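Local atomic coordinates of putative prephenate dehydratase (Streptococcus mutans, PDB entry 4LUB), a protein that probably catalyses the decarboxylation and dehydration of prephenate to phenylpyruvate, a step of L-phenylalanine biosynthesis. Residues B[33-42]-B[63-74]. Sequence-based numbering, arbitrary orientation.
Sequences NITEVIKAYE and ETFDYLFHQAKI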
ATOM      1  N   ASN B  33      -3.596  19.721 -10.414  1.00 42.04           N
ATOM      2  CA  ASN B  33      -3.558  18.435  -9.737  1.00 37.38           C
ATOM      3  C   ASN B  33      -2.671  17.478 -10.512  1.00 35.51           C
ATOM      4  O   ASN B  33      -2.345  17.730 -11.674  1.00 32.48           O
ATOM      5  CB  ASN B  33      -4.973  17.851  -9.548  1.00 37.62           C
ATOM      6  CG  ASN B  33      -5.700  17.578 -10.870  1.00 43.05           C
ATOM      7  OD1 ASN B  33      -5.162  16.958 -11.789  1.00 43.33           O
ATOM      8  ND2 ASN B  33      -6.942  18.037 -10.955  1.00 46.29           N
ATOM      9  N   ILE B  34      -2.289  16.384  -9.858  1.00 34.33           N
ATOM     10  CA  ILE B  34      -1.320  15.437 -10.403  1.00 29.94           C
ATOM     11  C   ILE B  34      -1.758  14.913 -11.767  1.00 28.40           C
ATOM     12  O   ILE B  34      -0.968  14.874 -12.701  1.00 29.36           O
ATOM     13  CB  ILE B  34      -1.090  14.270  -9.413  1.00 31.33           C
ATOM     14  CG1 ILE B  34      -0.325  14.787  -8.181  1.00 31.88           C
ATOM     15  CG2 ILE B  34      -0.352  13.115 -10.083  1.00 28.79           C
ATOM     16  CD1 ILE B  34      -0.556  13.991  -6.913  1.00 30.62           C
ATOM     17  N   THR B  35      -3.031  14.559 -11.889  1.00 30.91           N
ATOM     18  CA  THR B  35      -3.564  14.054 -13.153  1.00 30.54           C
ATOM     19  C   THR B  35      -3.350  15.031 -14.313  1.00 31.50           C
ATOM     20  O   THR B  35      -2.914  14.635 -15.395  1.00 29.54           O
ATOM     21  CB  THR B  35      -5.059  13.757 -13.028  1.00 30.65           C
ATOM     22  OG1 THR B  35      -5.249  12.746 -12.036  1.00 29.23           O
ATOM     23  CG2 THR B  35      -5.642  13.294 -14.359  1.00 28.53           C
ATOM     24  N   GLU B  36      -3.635  16.309 -14.071  1.00 30.15           N
ATOM     25  CA  GLU B  36      -3.482  17.338 -15.092  1.00 30.57           C
ATOM     26  C   GLU B  36      -2.015  17.647 -15.400  1.00 34.17           C
ATOM     27  O   GLU B  36      -1.675  17.954 -16.544  1.00 34.52           O
ATOM     28  CB  GLU B  36      -4.218  18.620 -14.674  1.00 32.99           C
ATOM     29  CG  GLU B  36      -5.741  18.503 -14.732  1.00 33.12           C
ATOM     30  CD  GLU B  36      -6.248  17.945 -16.059  1.00 36.00           C
ATOM     31  OE1 GLU B  36      -5.731  18.355 -17.124  1.00 39.50           O
ATOM     32  OE2 GLU B  36      -7.150  17.077 -16.035  1.00 33.42           O
ATOM     33  N   VAL B  37      -1.156  17.597 -14.381  1.00 30.97           N
ATOM     34  CA  VAL B  37       0.289  17.648 -14.600  1.00 30.97           C
ATOM     35  C   VAL B  37       0.771  16.595 -15.598  1.00 29.41           C
ATOM     36  O   VAL B  37       1.467  16.915 -16.564  1.00 29.57           O
ATOM     37  CB  VAL B  37       1.077  17.469 -13.277  1.00 37.23           C
ATOM     38  CG1 VAL B  37       2.569  17.523 -13.544  1.00 31.70           C
ATOM     39  CG2 VAL B  37       0.664  18.510 -12.232  1.00 39.02           C
ATOM     40  N   ILE B  38       0.411  15.341 -15.345  1.00 28.52           N
ATOM     41  CA  ILE B  38       0.769  14.246 -16.243  1.00 31.38           C
ATOM     42  C   ILE B  38       0.099  14.348 -17.617  1.00 32.32           C
ATOM     43  O   ILE B  38       0.749  14.142 -18.642  1.00 35.63           O
ATOM     44  CB  ILE B  38       0.450  12.868 -15.610  1.00 28.14           C
ATOM     45  CG1 ILE B  38       1.245  12.693 -14.311  1.00 28.19           C
ATOM     46  CG2 ILE B  38       0.829  11.752 -16.570  1.00 26.42           C
ATOM     47  CD1 ILE B  38       0.734  11.574 -13.388  1.00 24.44           C
ATOM     48  N   LYS B  39      -1.187  14.679 -17.641  1.00 32.01           N
ATOM     49  CA  LYS B  39      -1.898  14.927 -18.907  1.00 34.71           C
ATOM     50  C   LYS B  39      -1.252  16.015 -19.769  1.00 34.18           C
ATOM     51  O   LYS B  39      -1.253  15.921 -20.998  1.00 32.56           O
ATOM     52  CB  LYS B  39      -3.370  15.285 -18.629  1.00 36.64           C
ATOM     53  CG  LYS B  39      -4.206  14.076 -18.210  1.00 37.30           C
ATOM     54  CD  LYS B  39      -5.624  14.436 -17.802  1.00 39.08           C
ATOM     55  CE  LYS B  39      -6.366  15.181 -18.899  1.00 44.99           C
ATOM     56  NZ  LYS B  39      -7.723  15.609 -18.437  1.00 45.19           N
ATOM     57  N   ALA B  40      -0.713  17.045 -19.123  1.00 35.71           N
ATOM     58  CA  ALA B  40       0.035  18.099 -19.814  1.00 34.37           C
ATOM     59  C   ALA B  40       1.188  17.552 -20.657  1.00 37.06           C
ATOM     60  O   ALA B  40       1.472  18.052 -21.746  1.00 35.39           O
ATOM     61  CB  ALA B  40       0.562  19.114 -18.811  1.00 32.56           C
ATOM     62  N   TYR B  41       1.861  16.527 -20.150  1.00 34.17           N
ATOM     63  CA  TYR B  41       2.930  15.902 -20.913  1.00 37.15           C
ATOM     64  C   TYR B  41       2.334  15.124 -22.071  1.00 38.09           C
ATOM     65  O   TYR B  41       2.832  15.173 -23.194  1.00 36.37           O
ATOM     66  CB  TYR B  41       3.744  14.950 -20.043  1.00 37.62           C
ATOM     67  CG  TYR B  41       4.731  14.125 -20.832  1.00 37.37           C
ATOM     68  CD1 TYR B  41       6.002  14.608 -21.105  1.00 35.24           C
ATOM     69  CD2 TYR B  41       4.376  12.881 -21.345  1.00 38.16           C
ATOM     70  CE1 TYR B  41       6.907  13.861 -21.829  1.00 36.48           C
ATOM     71  CE2 TYR B  41       5.271  12.129 -22.071  1.00 40.63           C
ATOM     72  CZ  TYR B  41       6.538  12.625 -22.309  1.00 41.04           C
ATOM     73  OH  TYR B  41       7.433  11.878 -23.037  1.00 43.50           O
ATOM     74  N   GLU B  42       1.267  14.390 -21.767  1.00 39.96           N
ATOM     75  CA  GLU B  42       0.603  13.522 -22.726  1.00 43.11           C
ATOM     76  C   GLU B  42       0.116  14.339 -23.924  1.00 44.92           C
ATOM     77  O   GLU B  42       0.132  13.871 -25.061  1.00 45.16           O
ATOM     78  CB  GLU B  42      -0.562  12.790 -22.048  1.00 44.40           C
ATOM     79  CG  GLU B  42      -0.137  11.633 -21.144  1.00 46.54           C
ATOM     80  CD  GLU B  42      -1.311  10.954 -20.466  1.00 50.25           C
ATOM     81  OE1 GLU B  42      -2.128  11.666 -19.848  1.00 51.04           O
ATOM     82  OE2 GLU B  42      -1.433   9.715 -20.566  1.00 53.43           O
ATOM     83  N   GLU B  63      -3.144   8.787  -6.394  1.00 24.04           N
ATOM     84  CA  GLU B  63      -3.388   9.443  -7.680  1.00 25.81           C
ATOM     85  C   GLU B  63      -2.251   9.253  -8.683  1.00 24.84           C
ATOM     86  O   GLU B  63      -2.495   8.985  -9.860  1.00 26.05           O
ATOM     87  CB  GLU B  63      -3.655  10.947  -7.496  1.00 26.17           C
ATOM     88  CG  GLU B  63      -4.364  11.548  -8.714  1.00 29.99           C
ATOM     89  CD  GLU B  63      -4.566  13.049  -8.626  1.00 32.97           C
ATOM     90  OE1 GLU B  63      -4.375  13.626  -7.529  1.00 37.39           O
ATOM     91  OE2 GLU B  63      -4.926  13.660  -9.662  1.00 33.48           O
ATOM     92  N   THR B  64      -1.018   9.421  -8.221  1.00 22.94           N
ATOM     93  CA  THR B  64       0.146   9.306  -9.096  1.00 21.48           C
ATOM     94  C   THR B  64       0.280   7.908  -9.687  1.00 22.32           C
ATOM     95  O   THR B  64       0.350   7.739 -10.904  1.00 23.49           O
ATOM     96  CB  THR B  64       1.454   9.654  -8.353  1.00 24.42           C
ATOM     97  OG1 THR B  64       1.396  11.008  -7.894  1.00 23.54           O
ATOM     98  CG2 THR B  64       2.640   9.524  -9.288  1.00 26.74           C
ATOM     99  N   PHE B  65       0.283   6.902  -8.821  1.00 19.84           N
ATOM    100  CA  PHE B  65       0.464   5.523  -9.254  1.00 20.50           C
ATOM    101  C   PHE B  65      -0.712   4.935 -10.040  1.00 22.98           C
ATOM    102  O   PHE B  65      -0.492   4.171 -10.980  1.00 21.64           O
ATOM    103  CB  PHE B  65       0.807   4.659  -8.044  1.00 20.74           C
ATOM    104  CG  PHE B  65       2.191   4.898  -7.545  1.00 23.70           C
ATOM    105  CD1 PHE B  65       3.281   4.432  -8.260  1.00 24.29           C
ATOM    106  CD2 PHE B  65       2.410   5.660  -6.407  1.00 22.19           C
ATOM    107  CE1 PHE B  65       4.563   4.673  -7.828  1.00 24.39           C
ATOM    108  CE2 PHE B  65       3.698   5.913  -5.968  1.00 22.39           C
ATOM    109  CZ  PHE B  65       4.777   5.414  -6.678  1.00 26.26           C
ATOM    110  N   ASP B  66      -1.949   5.247  -9.653  1.00 22.44           N
ATOM    111  CA  ASP B  66      -3.102   4.805 -10.445  1.00 26.45           C
ATOM    112  C   ASP B  66      -3.064   5.355 -11.871  1.00 27.02           C
ATOM    113  O   ASP B  66      -3.284   4.618 -12.831  1.00 27.11           O
ATOM    114  CB  ASP B  66      -4.436   5.178  -9.773  1.00 28.08           C
ATOM    115  CG  ASP B  66      -4.582   4.581  -8.377  1.00 29.91           C
ATOM    116  OD1 ASP B  66      -3.962   3.530  -8.108  1.00 30.32           O
ATOM    117  OD2 ASP B  66      -5.342   5.145  -7.560  1.00 31.82           O
ATOM    118  N   TYR B  67      -2.832   6.653 -12.013  1.00 26.21           N
ATOM    119  CA  TYR B  67      -2.720   7.242 -13.345  1.00 26.16           C
ATOM    120  C   TYR B  67      -1.559   6.662 -14.166  1.00 28.39           C
ATOM    121  O   TYR B  67      -1.738   6.309 -15.329  1.00 31.30           O
ATOM    122  CB  TYR B  67      -2.593   8.760 -13.275  1.00 25.19           C
ATOM    123  CG  TYR B  67      -2.938   9.369 -14.611  1.00 27.67           C
ATOM    124  CD1 TYR B  67      -4.260   9.624 -14.953  1.00 27.12           C
ATOM    125  CD2 TYR B  67      -1.953   9.646 -15.547  1.00 27.26           C
ATOM    126  CE1 TYR B  67      -4.591  10.158 -16.189  1.00 28.80           C
ATOM    127  CE2 TYR B  67      -2.273  10.180 -16.782  1.00 27.42           C
ATOM    128  CZ  TYR B  67      -3.589  10.433 -17.097  1.00 30.51           C
ATOM    129  OH  TYR B  67      -3.905  10.963 -18.322  1.00 33.55           O
ATOM    130  N   LEU B  68      -0.367   6.624 -13.578  1.00 24.83           N
ATOM    131  CA  LEU B  68       0.802   6.045 -14.241  1.00 25.32           C
ATOM    132  C   LEU B  68       0.643   4.589 -14.674  1.00 28.24           C
ATOM    133  O   LEU B  68       1.137   4.208 -15.734  1.00 32.67           O
ATOM    134  CB  LEU B  68       2.041   6.173 -13.346  1.00 24.91           C
ATOM    135  CG  LEU B  68       3.065   7.269 -13.689  1.00 31.86           C
ATOM    136  CD1 LEU B  68       2.485   8.513 -14.334  1.00 36.92           C
ATOM    137  CD2 LEU B  68       3.966   7.586 -12.491  1.00 30.60           C
ATOM    138  N   PHE B  69      -0.021   3.771 -13.868  1.00 24.06           N
ATOM    139  CA  PHE B  69      -0.260   2.393 -14.276  1.00 26.78           C
ATOM    140  C   PHE B  69      -1.347   2.254 -15.336  1.00 28.61           C
ATOM    141  O   PHE B  69      -1.092   1.701 -16.399  1.00 29.74           O
ATOM    142  CB  PHE B  69      -0.617   1.511 -13.079  1.00 29.61           C
ATOM    143  CG  PHE B  69      -0.953   0.089 -13.457  1.00 28.74           C
ATOM    144  CD1 PHE B  69       0.049  -0.811 -13.763  1.00 30.29           C
ATOM    145  CD2 PHE B  69      -2.265  -0.352 -13.476  1.00 29.73           C
ATOM    146  CE1 PHE B  69      -0.246  -2.120 -14.108  1.00 33.30           C
ATOM    147  CE2 PHE B  69      -2.570  -1.665 -13.810  1.00 30.02           C
ATOM    148  CZ  PHE B  69      -1.561  -2.545 -14.130  1.00 31.89           C
ATOM    149  N   HIS B  70      -2.548   2.750 -15.040  1.00 27.58           N
ATOM    150  CA  HIS B  70      -3.719   2.531 -15.895  1.00 31.68           C
ATOM    151  C   HIS B  70      -3.680   3.268 -17.226  1.00 39.09           C
ATOM    152  O   HIS B  70      -4.087   2.731 -18.254  1.00 43.10           O
ATOM    153  CB  HIS B  70      -4.995   2.945 -15.155  1.00 33.60           C
ATOM    154  CG  HIS B  70      -5.317   2.093 -13.965  1.00 39.11           C
ATOM    155  ND1 HIS B  70      -5.647   0.759 -14.073  1.00 42.34           N
ATOM    156  CD2 HIS B  70      -5.356   2.385 -12.643  1.00 39.49           C
ATOM    157  CE1 HIS B  70      -5.881   0.266 -12.870  1.00 43.88           C
ATOM    158  NE2 HIS B  70      -5.708   1.231 -11.983  1.00 42.72           N
ATOM    159  N   GLN B  71      -3.200   4.502 -17.209  1.00 48.13           N
ATOM    160  CA  GLN B  71      -3.450   5.400 -18.328  1.00 51.18           C
ATOM    161  C   GLN B  71      -2.198   5.872 -19.044  1.00 52.96           C
ATOM    162  O   GLN B  71      -2.179   5.936 -20.271  1.00 58.14           O
ATOM    163  CB  GLN B  71      -4.270   6.600 -17.857  1.00 54.17           C
ATOM    164  CG  GLN B  71      -5.751   6.304 -17.824  1.00 58.25           C
ATOM    165  CD  GLN B  71      -6.287   5.954 -19.197  1.00 61.34           C
ATOM    166  OE1 GLN B  71      -5.871   6.532 -20.204  1.00 63.24           O
ATOM    167  NE2 GLN B  71      -7.189   4.982 -19.252  1.00 63.28           N
ATOM    168  N   ALA B  72      -1.162   6.230 -18.295  1.00 48.17           N
ATOM    169  CA  ALA B  72      -0.006   6.852 -18.924  1.00 46.34           C
ATOM    170  C   ALA B  72       0.979   5.861 -19.546  1.00 42.94           C
ATOM    171  O   ALA B  72       1.138   4.732 -19.080  1.00 41.66           O
ATOM    172  CB  ALA B  72       0.711   7.723 -17.906  1.00 46.35           C
ATOM    173  N   LYS B  73       1.664   6.339 -20.578  1.00 42.65           N
ATOM    174  CA  LYS B  73       2.746   5.636 -21.250  1.00 43.55           C
ATOM    175  C   LYS B  73       3.932   6.595 -21.152  1.00 42.38           C
ATOM    176  O   LYS B  73       4.394   7.185 -22.129  1.00 49.72           O
ATOM    177  CB  LYS B  73       2.352   5.262 -22.694  1.00 48.96           C
ATOM    178  CG  LYS B  73       3.476   5.026 -23.716  1.00 55.11           C
ATOM    179  CD  LYS B  73       4.448   3.933 -23.315  1.00 58.76           C
ATOM    180  CE  LYS B  73       5.618   3.897 -24.288  1.00 64.51           C
ATOM    181  NZ  LYS B  73       6.752   4.745 -23.824  1.00 68.19           N
ATOM    182  N   ILE B  74       4.338   6.819 -19.910  1.00 36.83           N
ATOM    183  CA  ILE B  74       5.398   7.751 -19.569  1.00 34.68           C
ATOM    184  C   ILE B  74       6.190   7.102 -18.436  1.00 30.66           C
ATOM    185  O   ILE B  74       5.649   6.269 -17.714  1.00 34.95           O
ATOM    186  CB  ILE B  74       4.816   9.122 -19.152  1.00 34.45           C
ATOM    187  CG1 ILE B  74       5.904  10.170 -18.997  1.00 34.65           C
ATOM    188  CG2 ILE B  74       4.016   9.006 -17.855  1.00 38.47           C
ATOM    189  CD1 ILE B  74       5.353  11.489 -18.535  1.00 36.77           C
TER
HETATM  190  O   HOH W   1      -3.544  16.068  -7.149  1.00 36.19           O
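Helix 34-42 and helix 63-70 run roughly parallel, their axes 34° apart and 9.8 Å at closest approach, with Ile34 beside Thr64 and Thr35 beside Tyr67. Glu63 reaches across to the first turn of the other helix, its CG anti to the backbone N (chi1 -161°) and the chain extended beyond. There Glu63 OE2 accepts two bonds: Thr35 OG1, 2.6 Å away, meets its anti lone pair, and Thr35 N comes from above the carboxylate plane at 3.1 Å. A water joins Glu63 OE1 to Ile34 N. A carboxylate suits this N-terminal end, where amides lack helical acceptors and the helix dipole should favour negative charge; Asn33, at the N-cap, accepts from Glu36 N through its neutral OD1.

Both helices belong to the prephenate dehydratase domain, whose family shares the periplasmic-binding-protein clan, and they pack beside one another on its sheet: Ile38 touches Leu178 and Leu68 touches Trp176, both of strand 172-179. Between the helices Tyr67 is a knob in the hole formed by Thr35, Ile38, Lys39 and Glu42. Tyrosine pairs an apolar ring with a polar tip: Ile38 CG2 meets the ring obliquely, 3.5 Å from Tyr67 CE2, while the hydroxyl donates to Glu42 OE1, near the ring plane, at a doubtfully short modelled distance. Deeper, branched Ile38 sends CD1 to Leu68 CD1 (3.7 Å). Past the second helix, the slim ethyl arm of Ile74 lays CD1 over one flat face of the Tyr41 ring, a CH-pi contact 3.6 Å from the centroid.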